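Local atomic coordinates of vaginolysin (Gardnerella vaginalis, PDB entry 5IMY), a protein that probably binds cholesterol in host-cell membranes and perforates them as a secreted cholesterol-dependent cytolysin. Residues A[30-35]-A[251-256]; A[175-180]-A[187-192]; A[306-311]-A[330-335]. All blocks are in the same frame, centred on the assembly; numbering follows the deposited sequence.

Contact 1 (A[30-35]-A[251-256]); sequences WDLQYD and RPPVYV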
loop_
_atom_site.group_PDB
_atom_site.type_symbol
_atom_site.label_atom_id
_atom_site.label_comp_id
_atom_site.label_asym_id
_atom_site.label_seq_id
_atom_site.Cartn_x
_atom_site.Cartn_y
_atom_site.Cartn_z
ATOM N N TRP A 30 -4.058 49.605 -21.996
ATOM C CA TRP A 30 -4.008 48.479 -22.924
ATOM C C TRP A 30 -2.602 47.908 -23.044
ATOM O O TRP A 30 -2.442 46.696 -23.232
ATOM C CB TRP A 30 -4.508 48.910 -24.302
ATOM C CG TRP A 30 -6.000 48.936 -24.454
ATOM C CD1 TRP A 30 -6.907 48.135 -23.822
ATOM C CD2 TRP A 30 -6.757 49.811 -25.297
ATOM N NE1 TRP A 30 -8.180 48.455 -24.223
ATOM C CE2 TRP A 30 -8.117 49.483 -25.127
ATOM C CE3 TRP A 30 -6.417 50.839 -26.182
ATOM C CZ2 TRP A 30 -9.135 50.147 -25.807
ATOM C CZ3 TRP A 30 -7.430 51.496 -26.857
ATOM C CH2 TRP A 30 -8.772 51.149 -26.665
ATOM N N ASP A 31 -1.578 48.752 -22.944
ATOM C CA ASP A 31 -0.201 48.338 -23.171
ATOM C C ASP A 31 0.504 47.883 -21.899
ATOM O O ASP A 31 1.722 47.672 -21.926
ATOM C CB ASP A 31 0.585 49.478 -23.823
ATOM C CG ASP A 31 0.010 49.891 -25.162
ATOM O OD1 ASP A 31 -0.849 49.157 -25.695
ATOM O OD2 ASP A 31 0.422 50.949 -25.685
ATOM N N LEU A 32 -0.219 47.735 -20.792
ATOM C CA LEU A 32 0.367 47.125 -19.607
ATOM C C LEU A 32 0.770 45.689 -19.915
ATOM O O LEU A 32 0.021 44.936 -20.542
ATOM C CB LEU A 32 -0.624 47.153 -18.442
ATOM C CG LEU A 32 -1.014 48.523 -17.886
ATOM C CD1 LEU A 32 -2.245 48.389 -17.007
ATOM C CD2 LEU A 32 0.133 49.149 -17.106
ATOM N N GLN A 33 1.968 45.311 -19.475
ATOM C CA GLN A 33 2.526 43.989 -19.738
ATOM C C GLN A 33 2.749 43.271 -18.414
ATOM O O GLN A 33 3.687 43.595 -17.677
ATOM C CB GLN A 33 3.835 44.096 -20.515
ATOM C CG GLN A 33 3.673 44.069 -22.020
ATOM C CD GLN A 33 4.971 44.363 -22.741
ATOM O OE1 GLN A 33 5.595 45.402 -22.521
ATOM N NE2 GLN A 33 5.391 43.444 -23.602
ATOM N N TYR A 34 1.901 42.289 -18.120
ATOM C CA TYR A 34 2.072 41.456 -16.941
ATOM C C TYR A 34 1.646 40.033 -17.266
ATOM O O TYR A 34 0.941 39.776 -18.244
ATOM C CB TYR A 34 1.269 41.988 -15.745
ATOM C CG TYR A 34 -0.178 42.281 -16.059
ATOM C CD1 TYR A 34 -1.168 41.334 -15.822
ATOM C CD2 TYR A 34 -0.556 43.506 -16.592
ATOM C CE1 TYR A 34 -2.494 41.601 -16.108
ATOM C CE2 TYR A 34 -1.877 43.784 -16.880
ATOM C CZ TYR A 34 -2.844 42.828 -16.635
ATOM O OH TYR A 34 -4.163 43.100 -16.922
ATOM N N ASP A 35 2.112 39.105 -16.436
ATOM C CA ASP A 35 1.725 37.699 -16.525
ATOM C C ASP A 35 0.536 37.508 -15.593
ATOM O O ASP A 35 0.700 37.426 -14.373
ATOM C CB ASP A 35 2.902 36.803 -16.153
ATOM C CG ASP A 35 2.477 35.390 -15.789
ATOM O OD1 ASP A 35 3.232 34.717 -15.056
ATOM O OD2 ASP A 35 1.396 34.949 -16.232
ATOM N N ARG A 251 1.688 46.289 -10.822
ATOM C CA ARG A 251 0.459 46.215 -10.031
ATOM C C ARG A 251 -0.685 46.693 -10.910
ATOM O O ARG A 251 -1.159 47.828 -10.781
ATOM C CB ARG A 251 0.570 47.054 -8.757
ATOM C CG ARG A 251 1.569 46.500 -7.751
ATOM C CD ARG A 251 2.107 47.575 -6.834
ATOM N NE ARG A 251 2.823 48.608 -7.578
ATOM C CZ ARG A 251 3.784 49.376 -7.074
ATOM N NH1 ARG A 251 4.171 49.232 -5.813
ATOM N NH2 ARG A 251 4.368 50.288 -7.840
ATOM N N PRO A 252 -1.149 45.851 -11.828
ATOM C CA PRO A 252 -2.153 46.295 -12.801
ATOM C C PRO A 252 -3.487 46.568 -12.130
ATOM O O PRO A 252 -3.711 46.158 -10.982
ATOM C CB PRO A 252 -2.254 45.113 -13.778
ATOM C CG PRO A 252 -1.064 44.256 -13.496
ATOM C CD PRO A 252 -0.747 44.455 -12.058
ATOM N N PRO A 253 -4.395 47.258 -12.814
ATOM C CA PRO A 253 -5.715 47.532 -12.243
ATOM C C PRO A 253 -6.740 46.446 -12.534
ATOM O O PRO A 253 -6.745 45.812 -13.591
ATOM C CB PRO A 253 -6.112 48.847 -12.928
ATOM C CG PRO A 253 -5.428 48.793 -14.245
ATOM C CD PRO A 253 -4.147 48.039 -14.038
ATOM N N VAL A 254 -7.626 46.247 -11.559
ATOM C CA VAL A 254 -8.758 45.339 -11.684
ATOM C C VAL A 254 -9.992 46.053 -11.153
ATOM O O VAL A 254 -9.901 47.035 -10.412
ATOM C CB VAL A 254 -8.540 44.011 -10.926
ATOM C CG1 VAL A 254 -7.262 43.338 -11.389
ATOM C CG2 VAL A 254 -8.500 44.242 -9.420
ATOM N N TYR A 255 -11.162 45.539 -11.533
ATOM C CA TYR A 255 -12.418 46.068 -11.025
ATOM C C TYR A 255 -13.343 44.923 -10.643
ATOM O O TYR A 255 -13.344 43.861 -11.271
ATOM C CB TYR A 255 -13.111 46.987 -12.043
ATOM C CG TYR A 255 -13.590 46.304 -13.306
ATOM C CD1 TYR A 255 -14.912 45.897 -13.444
ATOM C CD2 TYR A 255 -12.724 46.085 -14.368
ATOM C CE1 TYR A 255 -15.354 45.282 -14.601
ATOM C CE2 TYR A 255 -13.158 45.472 -15.529
ATOM C CZ TYR A 255 -14.472 45.075 -15.640
ATOM O OH TYR A 255 -14.898 44.465 -16.795
ATOM N N VAL A 256 -14.127 45.154 -9.591
ATOM C CA VAL A 256 -15.106 44.183 -9.121
ATOM C C VAL A 256 -16.212 44.072 -10.161
ATOM O O VAL A 256 -17.110 44.918 -10.219
ATOM C CB VAL A 256 -15.668 44.588 -7.746
ATOM C CG1 VAL A 256 -16.645 43.534 -7.231
ATOM C CG2 VAL A 256 -14.529 44.805 -6.751
HETATM O O HOH W 1 -5.374 45.542 -16.164
#
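Leu-32 points its methyl CD1 at the ring of Pro-253, 3.5 Å from Pro-253 CD. Its CG lies beside the backbone N and opposite the carbonyl carbon (chi1 -66°), the setting from which CD1 meets the proline. The same residue serves a second purpose: its carbonyl oxygen accepts a hydrogen bond from Lys-356 NZ, tying the loop to the chain just beyond strand 347-354. Helix 22-30 has by now ended, and the extended chain that follows lies against the start of strand 253-261, a member of the large antiparallel sheet of the cytolysin. Two consecutive prolines offer the loop a ridge of carbon here, while their carbonyls bond to Ala-97 and Val-355, just past the ends of strands 94-96 and 347-354. Two residues on, Tyr-34 settles on Pro-252. With CG lodged between the backbone N and the carbonyl carbon (chi1 50°), the phenol is laid over the pyrrolidine as a CH-pi contact: Pro-252 CG is 3.4 Å from the centroid of the Tyr-34 ring and 18° off its normal. The fit is shifted toward the rim, with Pro-252 CG only 3.2 Å from Tyr-34 CD2 and Pro-252 CB 3.4 Å from Tyr-34 CE2. Leu-32 CB lies at the edge of this ring, in its plane, and Phe-354 brings a further ring up to it. Beyond the proline, Tyr-34 OH is 2.8 Å from a water oxygen, and that water donates to Pro-253 O at 2.9 Å.

Contact 2 (A[175-180]-A[187-192]); sequences QSMNQL and DFAKIG
Met-177 reaches Phe-188 by an extended first step and a curled finish: CG is anti to the backbone N (chi1 -172°), after which bends at chi2 and chi3 swing the thioether round toward the second helix. Phe-188 answers with a matching first torsion (chi1 178°), which carries its ring from helix 188-191 toward helix 177-184. The two side chains cross at a slant, and the sulfur arrives at the ring's rim: Met-177 SD is 5.0 Å from the centroid of the Phe-188 ring, 81° off the normal, a Met-aromatic contact of the edge type. Its closest ring atom is CD2 of Phe-188, 3.7 Å from SD of Met-177. The sulfur also touches the methyl of Ala-189, roughly at right angles to its approach to the ring, with Met-177 SD and Ala-189 CB 3.8 Å apart. One helical turn further along, Leu-180 supports the ring as well, its CD1 3.8 Å from Phe-188 CE2 and its CB 3.9 Å from both CE2 and CD2 of Phe-188. Phe-199, from the next short helix, packs on Met-177 and Leu-180, and Phe-184 lays a ring near that of Phe-188. The first turn of helix 177-184 is itself fixed by an N-cap, Gln-179 N donating to Ser-176 OG over 3.2 Å. These short helices bridge strands 166-173 and 208-223, a position consistent with the first of the helical clusters that cytolysins of this family refold into membrane-spanning hairpins. Between the two segments the contact is apolar and sulfur-aromatic, so here it depends on shape and dispersion, helped perhaps by the weakly positive ring edge facing the polarisable sulfur.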
loop_
_atom_site.group_PDB
_atom_site.type_symbol
_atom_site.label_atom_id
_atom_site.label_comp_id
_atom_site.label_asym_id
_atom_site.label_seq_id
_atom_site.Cartn_x
_atom_site.Cartn_y
_atom_site.Cartn_z
ATOM N N GLN A 175 -5.949 19.657 7.822
ATOM C CA GLN A 175 -4.602 19.122 7.988
ATOM C C GLN A 175 -3.622 20.148 8.535
ATOM O O GLN A 175 -2.811 19.811 9.401
ATOM C CB GLN A 175 -4.095 18.579 6.642
ATOM C CG GLN A 175 -4.865 17.364 6.143
ATOM C CD GLN A 175 -4.685 16.155 7.043
ATOM O OE1 GLN A 175 -3.712 16.059 7.788
ATOM N NE2 GLN A 175 -5.628 15.225 6.973
ATOM N N SER A 176 -3.673 21.387 8.054
ATOM C CA SER A 176 -2.823 22.446 8.579
ATOM C C SER A 176 -3.461 23.784 8.247
ATOM O O SER A 176 -4.148 23.924 7.232
ATOM C CB SER A 176 -1.406 22.375 7.999
ATOM O OG SER A 176 -1.395 22.745 6.631
ATOM N N MET A 177 -3.228 24.767 9.115
ATOM C CA MET A 177 -3.776 26.096 8.879
ATOM C C MET A 177 -3.263 26.698 7.577
ATOM O O MET A 177 -3.908 27.595 7.026
ATOM C CB MET A 177 -3.438 27.022 10.050
ATOM C CG MET A 177 -4.120 28.379 9.982
ATOM S SD MET A 177 -5.920 28.264 9.962
ATOM C CE MET A 177 -6.239 27.618 11.603
ATOM N N ASN A 178 -2.125 26.220 7.069
ATOM C CA ASN A 178 -1.559 26.774 5.845
ATOM C C ASN A 178 -2.230 26.204 4.598
ATOM O O ASN A 178 -2.506 26.949 3.651
ATOM C CB ASN A 178 -0.052 26.524 5.806
ATOM C CG ASN A 178 0.751 27.731 6.254
ATOM O OD1 ASN A 178 0.203 28.700 6.781
ATOM N ND2 ASN A 178 2.062 27.677 6.046
ATOM N N GLN A 179 -2.498 24.896 4.566
ATOM C CA GLN A 179 -3.180 24.332 3.405
ATOM C C GLN A 179 -4.631 24.793 3.339
ATOM O O GLN A 179 -5.177 24.960 2.242
ATOM C CB GLN A 179 -3.097 22.805 3.422
ATOM C CG GLN A 179 -3.813 22.139 4.587
ATOM C CD GLN A 179 -5.066 21.388 4.169
ATOM O OE1 GLN A 179 -5.222 20.996 3.016
ATOM N NE2 GLN A 179 -5.968 21.188 5.119
ATOM N N LEU A 180 -5.267 25.015 4.492
ATOM C CA LEU A 180 -6.631 25.533 4.494
ATOM C C LEU A 180 -6.666 26.996 4.068
ATOM O O LEU A 180 -7.604 27.427 3.385
ATOM C CB LEU A 180 -7.260 25.359 5.877
ATOM C CG LEU A 180 -7.486 23.912 6.325
ATOM C CD1 LEU A 180 -8.050 23.875 7.735
ATOM C CD2 LEU A 180 -8.410 23.175 5.365
ATOM N N ASP A 187 -7.072 34.726 4.711
ATOM C CA ASP A 187 -7.641 35.131 5.990
ATOM C C ASP A 187 -8.518 34.044 6.608
ATOM O O ASP A 187 -9.411 34.355 7.403
ATOM C CB ASP A 187 -8.439 36.424 5.825
ATOM C CG ASP A 187 -9.586 36.282 4.843
ATOM O OD1 ASP A 187 -9.544 35.353 4.009
ATOM O OD2 ASP A 187 -10.527 37.100 4.901
ATOM N N PHE A 188 -8.283 32.773 6.266
ATOM C CA PHE A 188 -9.069 31.698 6.866
ATOM C C PHE A 188 -8.860 31.650 8.372
ATOM O O PHE A 188 -9.825 31.638 9.143
ATOM C CB PHE A 188 -8.720 30.350 6.239
ATOM C CG PHE A 188 -9.469 29.201 6.852
ATOM C CD1 PHE A 188 -10.799 28.981 6.535
ATOM C CD2 PHE A 188 -8.853 28.355 7.759
ATOM C CE1 PHE A 188 -11.498 27.932 7.103
ATOM C CE2 PHE A 188 -9.546 27.304 8.330
ATOM C CZ PHE A 188 -10.870 27.093 8.001
ATOM N N ALA A 189 -7.603 31.606 8.810
ATOM C CA ALA A 189 -7.303 31.932 10.195
ATOM C C ALA A 189 -7.967 33.259 10.529
ATOM O O ALA A 189 -8.027 34.157 9.687
ATOM C CB ALA A 189 -5.790 32.009 10.410
ATOM N N LYS A 190 -8.465 33.374 11.763
ATOM C CA LYS A 190 -9.388 34.431 12.180
ATOM C C LYS A 190 -10.812 34.011 11.845
ATOM O O LYS A 190 -11.673 33.960 12.729
ATOM C CB LYS A 190 -9.067 35.785 11.524
ATOM C CG LYS A 190 -10.077 36.890 11.772
ATOM C CD LYS A 190 -9.896 37.565 13.116
ATOM C CE LYS A 190 -10.528 38.948 13.125
ATOM N NZ LYS A 190 -9.575 39.979 13.614
ATOM N N ILE A 191 -11.070 33.703 10.572
ATOM C CA ILE A 191 -12.398 33.261 10.170
ATOM C C ILE A 191 -12.705 31.868 10.701
ATOM O O ILE A 191 -13.880 31.519 10.863
ATOM C CB ILE A 191 -12.534 33.295 8.633
ATOM C CG1 ILE A 191 -12.319 34.719 8.109
ATOM C CG2 ILE A 191 -13.908 32.774 8.197
ATOM C CD1 ILE A 191 -12.290 34.828 6.591
ATOM N N GLY A 192 -11.681 31.068 10.993
ATOM C CA GLY A 192 -11.881 29.668 11.311
ATOM C C GLY A 192 -11.632 29.274 12.754
ATOM O O GLY A 192 -11.889 28.126 13.128
#

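Contact 3 (A[306-311]-A[330-335]); sequences VCAVIL and KALIQE. Unlike the reference sequence in segment 306-311: Cys-307 (reference Thr).
Leu-332 projects from helix 326-335 and spreads its two methyls over two residues of strand 305-311. Leu-332 CD1 lies 3.8 Å from Ala-308 CB. Leu-332 CD2 comes within 4.1 Å of Ile-310 CD1. With CG opposite the carbonyl carbon (chi1 -64°), the fork faces the strand and its two methyls part between the two residues. Ala-308 and Ile-310 are two positions apart and therefore present their side chains on the same face, the one toward the helix, whereas Val-309 between them turns to the other face and packs on Pro-194 and Leu-195. The nearest backbone approach is 8.8 Å, from Ala-308 CA to Leu-332 CA, a gap spanned by the leucine side chain, while the longer isoleucine crosses the leucine at a slant. Met-265 of strand 263-271 extends the same apolar layer by touching Ile-310 and Ile-333. The carbonyl of Leu-332 is bound by Arg-263, a polar tie between the helix and that neighbouring strand. Cys-307, a threonine in the reference sequence, forms a disulfide with Cys-322, which ties the strand to the connection just ahead of helix 326-335. That connection also pairs with the strand, Gly-324 with Val-306, and the helix then packs over it, consistent with the short strand and helix that, in cytolysins of this family, cover the last strand of the central sheet in the soluble monomer.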
loop_
_atom_site.group_PDB
_atom_site.type_symbol
_atom_site.label_atom_id
_atom_site.label_comp_id
_atom_site.label_asym_id
_atom_site.label_seq_id
_atom_site.Cartn_x
_atom_site.Cartn_y
_atom_site.Cartn_z
ATOM N N VAL A 306 -21.109 18.094 13.952
ATOM C CA VAL A 306 -21.199 19.178 12.980
ATOM C C VAL A 306 -21.137 20.502 13.724
ATOM O O VAL A 306 -21.901 20.729 14.668
ATOM C CB VAL A 306 -22.483 19.080 12.133
ATOM C CG1 VAL A 306 -22.757 20.389 11.389
ATOM C CG2 VAL A 306 -22.362 17.936 11.138
ATOM N N CYS A 307 -20.227 21.374 13.293
ATOM C CA CYS A 307 -20.015 22.682 13.900
ATOM C C CYS A 307 -20.032 23.717 12.786
ATOM O O CYS A 307 -19.156 23.705 11.916
ATOM C CB CYS A 307 -18.691 22.705 14.671
ATOM S SG CYS A 307 -18.019 24.332 15.104
ATOM N N ALA A 308 -21.031 24.601 12.808
ATOM C CA ALA A 308 -21.285 25.531 11.712
ATOM C C ALA A 308 -21.315 26.948 12.254
ATOM O O ALA A 308 -22.121 27.250 13.136
ATOM C CB ALA A 308 -22.612 25.216 11.020
ATOM N N VAL A 309 -20.468 27.819 11.713
ATOM C CA VAL A 309 -20.486 29.239 12.041
ATOM C C VAL A 309 -20.956 29.996 10.809
ATOM O O VAL A 309 -20.428 29.800 9.708
ATOM C CB VAL A 309 -19.111 29.742 12.519
ATOM C CG1 VAL A 309 -18.536 28.778 13.542
ATOM C CG2 VAL A 309 -18.139 29.951 11.352
ATOM N N ILE A 310 -21.956 30.845 10.994
ATOM C CA ILE A 310 -22.580 31.583 9.904
ATOM C C ILE A 310 -22.111 33.027 9.968
ATOM O O ILE A 310 -21.929 33.589 11.055
ATOM C CB ILE A 310 -24.114 31.469 9.989
ATOM C CG1 ILE A 310 -24.516 29.988 10.000
ATOM C CG2 ILE A 310 -24.774 32.184 8.818
ATOM C CD1 ILE A 310 -25.952 29.726 10.377
ATOM N N LEU A 311 -21.902 33.627 8.800
ATOM C CA LEU A 311 -21.310 34.952 8.683
ATOM C C LEU A 311 -22.358 35.948 8.206
ATOM O O LEU A 311 -23.126 35.661 7.283
ATOM C CB LEU A 311 -20.126 34.944 7.710
ATOM C CG LEU A 311 -19.566 33.580 7.291
ATOM C CD1 LEU A 311 -18.773 33.711 6.006
ATOM C CD2 LEU A 311 -18.707 32.986 8.398
ATOM N N LYS A 330 -28.536 19.994 7.627
ATOM C CA LYS A 330 -29.589 20.027 6.619
ATOM C C LYS A 330 -30.694 21.014 6.969
ATOM O O LYS A 330 -31.387 21.496 6.064
ATOM C CB LYS A 330 -30.168 18.624 6.425
ATOM C CG LYS A 330 -29.120 17.591 6.036
ATOM C CD LYS A 330 -29.630 16.599 5.003
ATOM C CE LYS A 330 -29.811 17.250 3.640
ATOM N NZ LYS A 330 -29.827 16.245 2.540
ATOM N N ALA A 331 -30.877 21.333 8.252
ATOM C CA ALA A 331 -31.819 22.384 8.617
ATOM C C ALA A 331 -31.274 23.759 8.248
ATOM O O ALA A 331 -31.997 24.590 7.688
ATOM C CB ALA A 331 -32.133 22.316 10.111
ATOM N N LEU A 332 -29.998 24.013 8.549
ATOM C CA LEU A 332 -29.396 25.298 8.207
ATOM C C LEU A 332 -29.400 25.535 6.703
ATOM O O LEU A 332 -29.540 26.679 6.257
ATOM C CB LEU A 332 -27.969 25.370 8.751
ATOM C CG LEU A 332 -27.832 25.316 10.277
ATOM C CD1 LEU A 332 -26.370 25.193 10.677
ATOM C CD2 LEU A 332 -28.460 26.542 10.924
ATOM N N ILE A 333 -29.244 24.476 5.907
ATOM C CA ILE A 333 -29.303 24.622 4.455
ATOM C C ILE A 333 -30.689 25.078 4.026
ATOM O O ILE A 333 -30.845 26.085 3.326
ATOM C CB ILE A 333 -28.914 23.299 3.767
ATOM C CG1 ILE A 333 -27.518 22.836 4.202
ATOM C CG2 ILE A 333 -28.983 23.441 2.251
ATOM C CD1 ILE A 333 -26.443 23.897 4.118
ATOM N N GLN A 334 -31.721 24.342 4.442
ATOM C CA GLN A 334 -33.074 24.598 3.969
ATOM C C GLN A 334 -33.665 25.886 4.524
ATOM O O GLN A 334 -34.696 26.338 4.015
ATOM C CB GLN A 334 -33.978 23.416 4.322
ATOM C CG GLN A 334 -35.006 23.085 3.252
ATOM C CD GLN A 334 -34.364 22.699 1.931
ATOM O OE1 GLN A 334 -33.245 22.185 1.899
ATOM N NE2 GLN A 334 -35.065 22.956 0.834
ATOM N N GLU A 335 -33.053 26.483 5.550
ATOM C CA GLU A 335 -33.525 27.777 6.031
ATOM C C GLU A 335 -33.150 28.899 5.071
ATOM O O GLU A 335 -33.869 29.900 4.979
ATOM C CB GLU A 335 -32.967 28.052 7.431
ATOM C CG GLU A 335 -33.049 29.514 7.885
ATOM C CD GLU A 335 -33.625 29.670 9.278
ATOM O OE1 GLU A 335 -34.622 28.984 9.592
ATOM O OE2 GLU A 335 -33.088 30.489 10.058
#

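In the fold
Along the chain, contact 2 is nested within the long loop that contact 1 closes, and contact 3 opens only after both are complete. One large antiparallel sheet relates all three: contact 1 reaches it through strand 253-261, contact 3 through strand 305-311, and the helices of contact 2 are inserted between strands 166-173 and 208-223. Contacts 2 and 3 are neighbours, their centres 20 Å apart and their nearest atoms about 5 Å, whereas contact 1 lies 29 Å from contact 2 and 39 Å from contact 3, centre to centre. An N-terminal loop thus packs on the sheet in one region and small helices in another, those of contact 2 probably refolding into membrane hairpins.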